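Local coordinates for putative mandelate racemase (Bordetella bronchiseptica, PDB 3OZY), which is of unknown function but, as an enolase-superfamily member, probably uses a barrel-bound magnesium ion to stabilise an enolate intermediate formed from a carboxylate substrate, at residues 201-206 with 252-257; 227-232 with 236-241; 74-77 with 83-86. All coordinates share one frame; numbering follows the deposited sequence. Where two conformers were deposited one is given.

Contacts 1 and 2 build two neighbouring parts of one active-site rim, and their centres are about 9 Å apart. Contact 1 supplies Asp201 and Glu254 to a magnesium ion and contact 2 supplies Glu227, so the metal site is complete only when both are taken together. The backbone joins them as well: Gln204 N of contact 1 is 2.8 Å from Glu228 O of contact 2, probably a hydrogen bond. Along the chain, contact 2 is nested within the loop that contact 1 closes. Contact 3 lies in the N-terminal domain, its centre about 32 Å from that of contact 1 and about 37 Å from that of contact 2, beside a different magnesium ion.

Contact 1. Residues 201-206 with 252-257; sequences DANQSL and TGENLY. With MG (magnesium ion), chain C; ACY (acetic acid), chain I.
Asp201 and Glu254 converge on one magnesium ion at the mouth of the enolase-superfamily beta/alpha barrel, Asp201 ending strand 197-201 and Glu254 following strand 249-252. Each carboxylate gives the metal a single oxygen, Asp201 OD2 at 2.3 Å and Glu254 OE2 at 2.2 Å from the magnesium. Glu227 and three waters make up six ligands. The cation offsets the like charges of Asp201 OD2 and Glu254 OE2, which stand 4.5 Å apart.

Asp201 divides its work between its two oxygens. With CG anti to the backbone N (chi1 -179°), OD2 turns to the metal and also takes a hydrogen bond from Lys173. Asp201 OD1 accepts Asn203 N at 2.9 Å, nearly in line with its C-O bond, forming an Asx turn, and accepts a hydrogen bond from metal-bound water 1. The carboxylate is thus fixed in rotation. Glu254 needs its longer chain: CG sits between the backbone N and the carbonyl carbon (chi1 77°), and the rest extends to the ion.

Asn203, which adopts the left-handed conformation asparagine accepts readily, works in the second shell. Its OD1 is bonded to Lys173, while Asn203 ND2 donates to metal-bound water 2 at 3.0 Å and weakly to an oxygen of an acetic acid molecule, probably from the crystallisation liquor. Water 2 in turn donates to Glu254 OE1 at 2.6 Å, bridging the two loops.

Further along, the amides of Gln204 and Asn255 pass at a slant and do not bond, since two donors face each other. Their outside partners, Ile232 N for Gln204 OE1, and Glu228 and Arg280 for Asn255, fix which way the amides are turned. Where they touch, Gln204 NE2 and Asn255 ND2 lie 3.5 Å apart.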
loop_
_atom_site.group_PDB
_atom_site.type_symbol
_atom_site.label_atom_id
_atom_site.label_comp_id
_atom_site.label_asym_id
_atom_site.label_seq_id
_atom_site.Cartn_x
_atom_site.Cartn_y
_atom_site.Cartn_z
ATOM N N ASP A 201 -2.321 -21.688 -9.017
ATOM C CA ASP A 201 -1.940 -20.375 -8.505
ATOM C C ASP A 201 -0.700 -19.896 -9.248
ATOM O O ASP A 201 0.364 -20.526 -9.154
ATOM C CB ASP A 201 -1.667 -20.505 -7.001
ATOM C CG ASP A 201 -1.284 -19.200 -6.339
ATOM O OD1 ASP A 201 -1.035 -18.190 -7.029
ATOM O OD2 ASP A 201 -1.199 -19.209 -5.087
ATOM N N ALA A 202 -0.846 -18.801 -10.003
ATOM C CA ALA A 202 0.237 -18.277 -10.829
ATOM C C ALA A 202 1.046 -17.168 -10.156
ATOM O O ALA A 202 2.001 -16.684 -10.743
ATOM C CB ALA A 202 -0.301 -17.783 -12.176
ATOM N N ASN A 203 0.673 -16.753 -8.947
ATOM C CA ASN A 203 1.419 -15.694 -8.256
ATOM C C ASN A 203 1.691 -14.470 -9.140
ATOM O O ASN A 203 2.788 -13.898 -9.110
ATOM C CB ASN A 203 2.737 -16.229 -7.681
ATOM C CG ASN A 203 2.530 -17.069 -6.447
ATOM O OD1 ASN A 203 2.419 -18.297 -6.527
ATOM N ND2 ASN A 203 2.479 -16.417 -5.291
ATOM N N GLN A 204 0.680 -14.065 -9.911
ATOM C CA GLN A 204 0.750 -12.857 -10.745
ATOM C C GLN A 204 1.759 -12.950 -11.882
ATOM O O GLN A 204 2.209 -11.922 -12.397
ATOM C CB GLN A 204 1.080 -11.608 -9.909
ATOM C CG GLN A 204 0.261 -11.410 -8.650
ATOM C CD GLN A 204 0.612 -10.091 -7.959
ATOM O OE1 GLN A 204 0.499 -9.015 -8.554
ATOM N NE2 GLN A 204 1.046 -10.171 -6.703
ATOM N N SER A 205 2.106 -14.170 -12.287
ATOM C CA SER A 205 3.231 -14.383 -13.203
ATOM C C SER A 205 2.919 -14.290 -14.680
ATOM O O SER A 205 3.841 -14.282 -15.497
ATOM C CB SER A 205 3.854 -15.760 -12.963
ATOM O OG SER A 205 4.445 -15.823 -11.688
ATOM N N LEU A 206 1.645 -14.272 -15.042
ATOM C CA LEU A 206 1.278 -14.332 -16.451
ATOM C C LEU A 206 0.722 -13.018 -16.953
ATOM O O LEU A 206 0.134 -12.248 -16.182
ATOM C CB LEU A 206 0.216 -15.411 -16.673
ATOM C CG LEU A 206 0.622 -16.815 -16.237
ATOM C CD1 LEU A 206 -0.591 -17.740 -16.253
ATOM C CD2 LEU A 206 1.735 -17.363 -17.132
ATOM N N THR A 252 -8.475 -14.194 -6.483
ATOM C CA THR A 252 -7.350 -13.362 -6.090
ATOM C C THR A 252 -7.663 -12.722 -4.747
ATOM O O THR A 252 -8.821 -12.641 -4.334
ATOM C CB THR A 252 -6.998 -12.297 -7.164
ATOM O OG1 THR A 252 -5.777 -11.648 -6.796
ATOM C CG2 THR A 252 -8.131 -11.258 -7.339
ATOM N N GLY A 253 -6.624 -12.311 -4.028
ATOM C CA GLY A 253 -6.863 -11.524 -2.834
ATOM C C GLY A 253 -5.770 -11.448 -1.793
ATOM O O GLY A 253 -5.822 -10.559 -0.943
ATOM N N GLU A 254 -4.785 -12.339 -1.828
ATOM C CA GLU A 254 -3.742 -12.264 -0.804
ATOM C C GLU A 254 -2.958 -10.956 -0.879
ATOM O O GLU A 254 -2.392 -10.516 0.120
ATOM C CB GLU A 254 -2.802 -13.457 -0.859
ATOM C CG GLU A 254 -1.786 -13.397 -1.961
ATOM C CD GLU A 254 -1.162 -14.744 -2.196
ATOM O OE1 GLU A 254 0.074 -14.850 -2.132
ATOM O OE2 GLU A 254 -1.924 -15.694 -2.431
ATOM N N ASN A 255 -2.934 -10.328 -2.052
ATOM C CA ASN A 255 -2.161 -9.106 -2.228
ATOM C C ASN A 255 -3.014 -7.868 -2.496
ATOM O O ASN A 255 -2.500 -6.825 -2.892
ATOM C CB ASN A 255 -1.072 -9.320 -3.286
ATOM C CG ASN A 255 0.032 -10.219 -2.775
ATOM O OD1 ASN A 255 0.597 -9.969 -1.706
ATOM N ND2 ASN A 255 0.323 -11.285 -3.507
ATOM N N LEU A 256 -4.314 -8.001 -2.241
ATOM C CA LEU A 256 -5.267 -6.892 -2.288
ATOM C C LEU A 256 -5.684 -6.569 -0.867
ATOM O O LEU A 256 -5.796 -7.458 -0.029
ATOM C CB LEU A 256 -6.496 -7.284 -3.106
ATOM C CG LEU A 256 -6.237 -7.548 -4.582
ATOM C CD1 LEU A 256 -7.486 -8.156 -5.198
ATOM C CD2 LEU A 256 -5.855 -6.258 -5.286
ATOM N N TYR A 257 -5.907 -5.288 -0.593
ATOM C CA TYR A 257 -6.088 -4.814 0.774
ATOM C C TYR A 257 -7.390 -4.052 0.971
ATOM O O TYR A 257 -7.724 -3.163 0.181
ATOM C CB TYR A 257 -4.909 -3.918 1.166
ATOM C CG TYR A 257 -3.603 -4.677 1.227
ATOM C CD1 TYR A 257 -3.174 -5.261 2.418
ATOM C CD2 TYR A 257 -2.796 -4.822 0.097
ATOM C CE1 TYR A 257 -1.990 -5.968 2.479
ATOM C CE2 TYR A 257 -1.605 -5.539 0.152
ATOM C CZ TYR A 257 -1.208 -6.104 1.350
ATOM O OH TYR A 257 -0.031 -6.823 1.447
HETATM MG MG MG C . -1.570 -17.526 -3.528
HETATM C C ACY I . 3.932 -18.442 -2.026
HETATM O O ACY I . 3.654 -18.539 -3.235
HETATM O OXT ACY I . 4.119 -19.428 -1.282
HETATM C CH3 ACY I . 4.072 -17.078 -1.416
HETATM O O HOH W 1 -0.929 -16.271 -5.249
HETATM O O HOH W 2 0.732 -17.227 -3.033
HETATM O O HOH W 3 -1.535 -18.985 -1.661
#

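Contact 2. Residues 227-232 with 236-241. With MG (magnesium ion), chain C.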
loop_
_atom_site.group_PDB
_atom_site.type_symbol
_atom_site.label_atom_id
_atom_site.label_comp_id
_atom_site.label_asym_id
_atom_site.label_seq_id
_atom_site.Cartn_x
_atom_site.Cartn_y
_atom_site.Cartn_z
ATOM N N GLU A 227 -5.829 -18.862 -9.397
ATOM C CA GLU A 227 -5.504 -17.850 -8.391
ATOM C C GLU A 227 -4.355 -16.952 -8.851
ATOM O O GLU A 227 -3.384 -17.434 -9.445
ATOM C CB GLU A 227 -5.153 -18.557 -7.081
ATOM C CG GLU A 227 -4.539 -17.675 -6.025
ATOM C CD GLU A 227 -4.425 -18.378 -4.696
ATOM O OE1 GLU A 227 -4.984 -19.487 -4.548
ATOM O OE2 GLU A 227 -3.780 -17.820 -3.784
ATOM N N GLU A 228 -4.475 -15.651 -8.567
ATOM C CA GLU A 228 -3.518 -14.641 -9.033
ATOM C C GLU A 228 -3.022 -14.936 -10.449
ATOM O O GLU A 228 -1.820 -15.017 -10.708
ATOM C CB GLU A 228 -2.346 -14.464 -8.056
ATOM C CG GLU A 228 -2.747 -13.787 -6.745
ATOM C CD GLU A 228 -1.552 -13.197 -6.026
ATOM O OE1 GLU A 228 -0.448 -13.785 -6.122
ATOM O OE2 GLU A 228 -1.698 -12.141 -5.375
ATOM N N PRO A 229 -3.952 -15.075 -11.397
ATOM C CA PRO A 229 -3.508 -15.374 -12.764
ATOM C C PRO A 229 -2.689 -14.230 -13.357
ATOM O O PRO A 229 -1.795 -14.477 -14.175
ATOM C CB PRO A 229 -4.826 -15.521 -13.527
ATOM C CG PRO A 229 -5.814 -14.674 -12.743
ATOM C CD PRO A 229 -5.415 -14.911 -11.305
ATOM N N LEU A 230 -2.987 -12.996 -12.938
ATOM C CA LEU A 230 -2.368 -11.786 -13.476
ATOM C C LEU A 230 -1.906 -10.900 -12.337
ATOM O O LEU A 230 -2.253 -11.121 -11.178
ATOM C CB LEU A 230 -3.390 -10.983 -14.292
ATOM C CG LEU A 230 -4.117 -11.739 -15.406
ATOM C CD1 LEU A 230 -5.289 -10.918 -15.921
ATOM C CD2 LEU A 230 -3.166 -12.078 -16.545
ATOM N N SER A 231 -1.144 -9.871 -12.678
ATOM C CA SER A 231 -0.897 -8.777 -11.755
ATOM C C SER A 231 -2.193 -8.362 -11.072
ATOM O O SER A 231 -3.221 -8.166 -11.739
ATOM C CB SER A 231 -0.362 -7.578 -12.532
ATOM O OG SER A 231 -0.383 -6.418 -11.709
ATOM N N ILE A 232 -2.148 -8.188 -9.753
ATOM C CA ILE A 232 -3.330 -7.714 -9.035
ATOM C C ILE A 232 -3.706 -6.290 -9.427
ATOM O O ILE A 232 -4.784 -5.822 -9.077
ATOM C CB ILE A 232 -3.182 -7.790 -7.487
ATOM C CG1 ILE A 232 -2.480 -6.550 -6.913
ATOM C CG2 ILE A 232 -2.497 -9.089 -7.072
ATOM C CD1 ILE A 232 -1.005 -6.487 -7.205
ATOM N N GLU A 236 -9.060 -5.253 -15.214
ATOM C CA GLU A 236 -9.715 -5.575 -16.479
ATOM C C GLU A 236 -9.294 -6.943 -17.031
ATOM O O GLU A 236 -10.117 -7.676 -17.593
ATOM C CB GLU A 236 -9.450 -4.463 -17.504
ATOM C CG GLU A 236 -9.846 -4.767 -18.953
ATOM C CD GLU A 236 -11.346 -4.865 -19.183
ATOM O OE1 GLU A 236 -12.125 -4.774 -18.212
ATOM O OE2 GLU A 236 -11.749 -5.045 -20.353
ATOM N N GLY A 237 -8.023 -7.298 -16.863
ATOM C CA GLY A 237 -7.565 -8.612 -17.286
ATOM C C GLY A 237 -8.324 -9.733 -16.604
ATOM O O GLY A 237 -8.626 -10.760 -17.222
ATOM N N HIS A 238 -8.628 -9.554 -15.322
ATOM C CA HIS A 238 -9.372 -10.571 -14.590
ATOM C C HIS A 238 -10.806 -10.656 -15.114
ATOM O O HIS A 238 -11.381 -11.743 -15.219
ATOM C CB HIS A 238 -9.356 -10.265 -13.087
ATOM C CG HIS A 238 -8.024 -10.483 -12.422
ATOM N ND1 HIS A 238 -6.996 -9.566 -12.486
ATOM C CD2 HIS A 238 -7.570 -11.498 -11.644
ATOM C CE1 HIS A 238 -5.962 -10.012 -11.789
ATOM N NE2 HIS A 238 -6.288 -11.179 -11.261
ATOM N N ARG A 239 -11.388 -9.506 -15.456
ATOM C CA ARG A 239 -12.711 -9.513 -16.068
ATOM C C ARG A 239 -12.691 -10.301 -17.378
ATOM O O ARG A 239 -13.592 -11.095 -17.645
ATOM C CB ARG A 239 -13.232 -8.095 -16.317
ATOM C CG ARG A 239 -14.678 -8.093 -16.844
ATOM C CD ARG A 239 -15.075 -6.750 -17.466
ATOM N NE ARG A 239 -14.355 -6.501 -18.707
ATOM C CZ ARG A 239 -14.581 -7.145 -19.850
ATOM N NH1 ARG A 239 -15.523 -8.083 -19.923
ATOM N NH2 ARG A 239 -13.860 -6.850 -20.924
ATOM N N ILE A 240 -11.657 -10.086 -18.187
ATOM C CA ILE A 240 -11.534 -10.797 -19.454
ATOM C C ILE A 240 -11.507 -12.311 -19.231
ATOM O O ILE A 240 -12.174 -13.069 -19.943
ATOM C CB ILE A 240 -10.293 -10.318 -20.222
ATOM C CG1 ILE A 240 -10.511 -8.871 -20.683
ATOM C CG2 ILE A 240 -10.009 -11.229 -21.424
ATOM C CD1 ILE A 240 -9.268 -8.167 -21.187
ATOM N N LEU A 241 -10.753 -12.759 -18.234
ATOM C CA LEU A 241 -10.696 -14.192 -17.930
ATOM C C LEU A 241 -12.059 -14.721 -17.487
ATOM O O LEU A 241 -12.520 -15.760 -17.952
ATOM C CB LEU A 241 -9.651 -14.480 -16.854
ATOM C CG LEU A 241 -8.203 -14.199 -17.245
ATOM C CD1 LEU A 241 -7.281 -14.334 -16.033
ATOM C CD2 LEU A 241 -7.777 -15.147 -18.359
HETATM MG MG MG C . -1.570 -17.526 -3.528
HETATM O O HOH W 1 -0.929 -16.271 -5.249
HETATM O O HOH W 4 -4.429 -11.530 -9.241
HETATM O O HOH W 2 0.732 -17.227 -3.033
HETATM O O HOH W 3 -1.535 -18.985 -1.661
#
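His238, Leu230 and Pro229 form the heart of a beta-alpha connection in the barrel, where the loop leaving strand 225-227 folds back against helix 235-242. The imidazole of His238 lies along this loop and is met from several directions. Over one face, displaced toward the rim, Leu230 CD1 stands 4.0 Å above the ring plane, and Leu230 CB lies 3.7 Å from His238 CE1. At the ring's edge, and in its plane, Ser231 O approaches His238 CE1 to 3.3 Å, a polarised C-H facing a carbonyl oxygen. Pro229 CG touches the CD2 side at a slant.

Histidine suits the place because it offers a flat surface to carbon neighbours and two nitrogens to polar ones. Its CG is anti to the carbonyl carbon (chi1 -71°), which swings the ring toward the loop. There ND1 is hydrogen-bonded to Asp234 O, one turn back on the chain, and His238 NE2 reaches water 4 at 2.8 Å. The same water donates to Leu230 O at 2.9 Å, so the buried ring is fixed at both nitrogens.

Leu230 also presses on the helix backbone itself: its CD1 comes within 3.3 Å of Gly237 C, a close approach made possible by a residue without a side chain. Beyond, Leu230 CD1 and Leu241 CD1 meet tip to tip, and Pro229 CG packs 3.6 Å from Leu241 CD1. The loop's other end serves the metal, with Glu227 OE2 2.2 Å from the magnesium and Glu228 OE1 accepting from metal-bound water 1.

Outward from this cluster, Leu230 reaches Ala211 and Leu241 reaches Leu212 on helix 208-220, while His238 and Leu241 both rest on Ile250 of strand 249-252.

Contact 3. Residues 74-77 with 83-86; sequences IGED and YLWH. With MG (magnesium ion), chain D.
In the N-terminal domain typical of the mandelate racemase family, Glu76, in the loop between helices 58-73 and 81-97, runs alongside Leu84 and brings its carboxylate to the edge of Tyr83, both on the second helix. Leu84 gives the apolar side: Leu84 CD2 lies 3.8 Å from Glu76 CG and Leu84 CD1 3.6 Å from Asp77 O, while the side chain also touches Leu114 of helix 102-122.

The Glu76 chain bends at chi2 (-82°), which lays its aliphatic part along Leu84 and turns the carboxylate to the ring, where Glu76 OE1 is 3.7 Å from Tyr83 CE2. Carboxylate and ring planes are 48° apart. Water 5 bridges the polar ends, 2.6 Å from both Glu76 OE2 and Tyr83 OH.

One turn further, on the same helix, His86 ND1 binds a magnesium ion at 2.1 Å together with His90. Met387 of the second subunit packs on both Tyr83 and His86.

Glutamate suits a place where carbon must face leucine and charge must face water: OE2 also forms a salt bridge with Lys87, which should keep the carboxylate ionised, and the positively polarised ring edge of Tyr83 would favour the negative charge beside it.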
loop_
_atom_site.group_PDB
_atom_site.type_symbol
_atom_site.label_atom_id
_atom_site.label_comp_id
_atom_site.label_asym_id
_atom_site.label_seq_id
_atom_site.Cartn_x
_atom_site.Cartn_y
_atom_site.Cartn_z
ATOM N N ILE A 74 -2.670 2.566 23.166
ATOM C CA ILE A 74 -2.324 2.613 24.585
ATOM C C ILE A 74 -3.337 3.456 25.350
ATOM O O ILE A 74 -3.623 4.592 24.971
ATOM C CB ILE A 74 -0.919 3.183 24.821
ATOM C CG1 ILE A 74 0.113 2.445 23.965
ATOM C CG2 ILE A 74 -0.559 3.107 26.312
ATOM C CD1 ILE A 74 0.097 0.948 24.147
ATOM N N GLY A 75 -3.897 2.882 26.411
ATOM C CA GLY A 75 -4.859 3.587 27.240
ATOM C C GLY A 75 -6.301 3.365 26.823
ATOM O O GLY A 75 -7.230 3.779 27.518
ATOM N N GLU A 76 -6.496 2.713 25.680
ATOM C CA GLU A 76 -7.838 2.478 25.158
ATOM C C GLU A 76 -8.457 1.187 25.680
ATOM O O GLU A 76 -7.757 0.226 25.977
ATOM C CB GLU A 76 -7.813 2.433 23.626
ATOM C CG GLU A 76 -7.509 3.769 22.962
ATOM C CD GLU A 76 -8.732 4.659 22.842
ATOM O OE1 GLU A 76 -9.845 4.185 23.162
ATOM O OE2 GLU A 76 -8.583 5.828 22.419
ATOM N N ASP A 77 -9.782 1.172 25.765
ATOM C CA ASP A 77 -10.530 -0.042 26.056
ATOM C C ASP A 77 -10.445 -0.991 24.845
ATOM O O ASP A 77 -10.927 -0.663 23.764
ATOM C CB ASP A 77 -11.985 0.343 26.332
ATOM C CG ASP A 77 -12.851 -0.834 26.710
ATOM O OD1 ASP A 77 -12.403 -1.990 26.592
ATOM O OD2 ASP A 77 -14.006 -0.594 27.130
ATOM N N TYR A 83 -14.265 0.634 16.901
ATOM C CA TYR A 83 -13.733 1.980 17.056
ATOM C C TYR A 83 -12.231 2.010 16.772
ATOM O O TYR A 83 -11.745 2.867 16.037
ATOM C CB TYR A 83 -14.018 2.501 18.469
ATOM C CG TYR A 83 -13.280 3.778 18.797
ATOM C CD1 TYR A 83 -13.633 4.976 18.191
ATOM C CD2 TYR A 83 -12.232 3.789 19.711
ATOM C CE1 TYR A 83 -12.960 6.148 18.473
ATOM C CE2 TYR A 83 -11.555 4.969 20.008
ATOM C CZ TYR A 83 -11.924 6.138 19.382
ATOM O OH TYR A 83 -11.260 7.314 19.660
ATOM N N LEU A 84 -11.497 1.068 17.355
ATOM C CA LEU A 84 -10.039 1.090 17.250
ATOM C C LEU A 84 -9.534 0.849 15.827
ATOM O O LEU A 84 -8.511 1.422 15.424
ATOM C CB LEU A 84 -9.411 0.098 18.231
ATOM C CG LEU A 84 -9.608 0.492 19.698
ATOM C CD1 LEU A 84 -9.156 -0.636 20.612
ATOM C CD2 LEU A 84 -8.867 1.785 20.031
ATOM N N TRP A 85 -10.256 0.038 15.053
ATOM C CA TRP A 85 -9.876 -0.191 13.658
ATOM C C TRP A 85 -9.856 1.138 12.919
ATOM O O TRP A 85 -8.895 1.483 12.227
ATOM C CB TRP A 85 -10.855 -1.152 12.969
ATOM C CG TRP A 85 -10.297 -1.698 11.682
ATOM C CD1 TRP A 85 -9.638 -2.886 11.518
ATOM C CD2 TRP A 85 -10.303 -1.059 10.394
ATOM N NE1 TRP A 85 -9.248 -3.030 10.210
ATOM C CE2 TRP A 85 -9.644 -1.927 9.498
ATOM C CE3 TRP A 85 -10.818 0.149 9.907
ATOM C CZ2 TRP A 85 -9.475 -1.624 8.149
ATOM C CZ3 TRP A 85 -10.649 0.452 8.554
ATOM C CH2 TRP A 85 -9.981 -0.435 7.695
ATOM N N HIS A 86 -10.936 1.890 13.076
ATOM C CA HIS A 86 -11.083 3.152 12.367
ATOM C C HIS A 86 -10.190 4.252 12.915
ATOM O O HIS A 86 -9.637 5.046 12.146
ATOM C CB HIS A 86 -12.563 3.521 12.293
ATOM C CG HIS A 86 -13.337 2.552 11.463
ATOM N ND1 HIS A 86 -13.527 2.726 10.111
ATOM C CD2 HIS A 86 -13.869 1.343 11.760
ATOM C CE1 HIS A 86 -14.193 1.698 9.622
ATOM N NE2 HIS A 86 -14.406 0.838 10.599
HETATM MG MG MG D . -13.727 4.392 8.793
HETATM O O HOH W 5 -10.238 7.761 22.019
HETATM O O HOH W 6 -15.168 5.860 10.122
#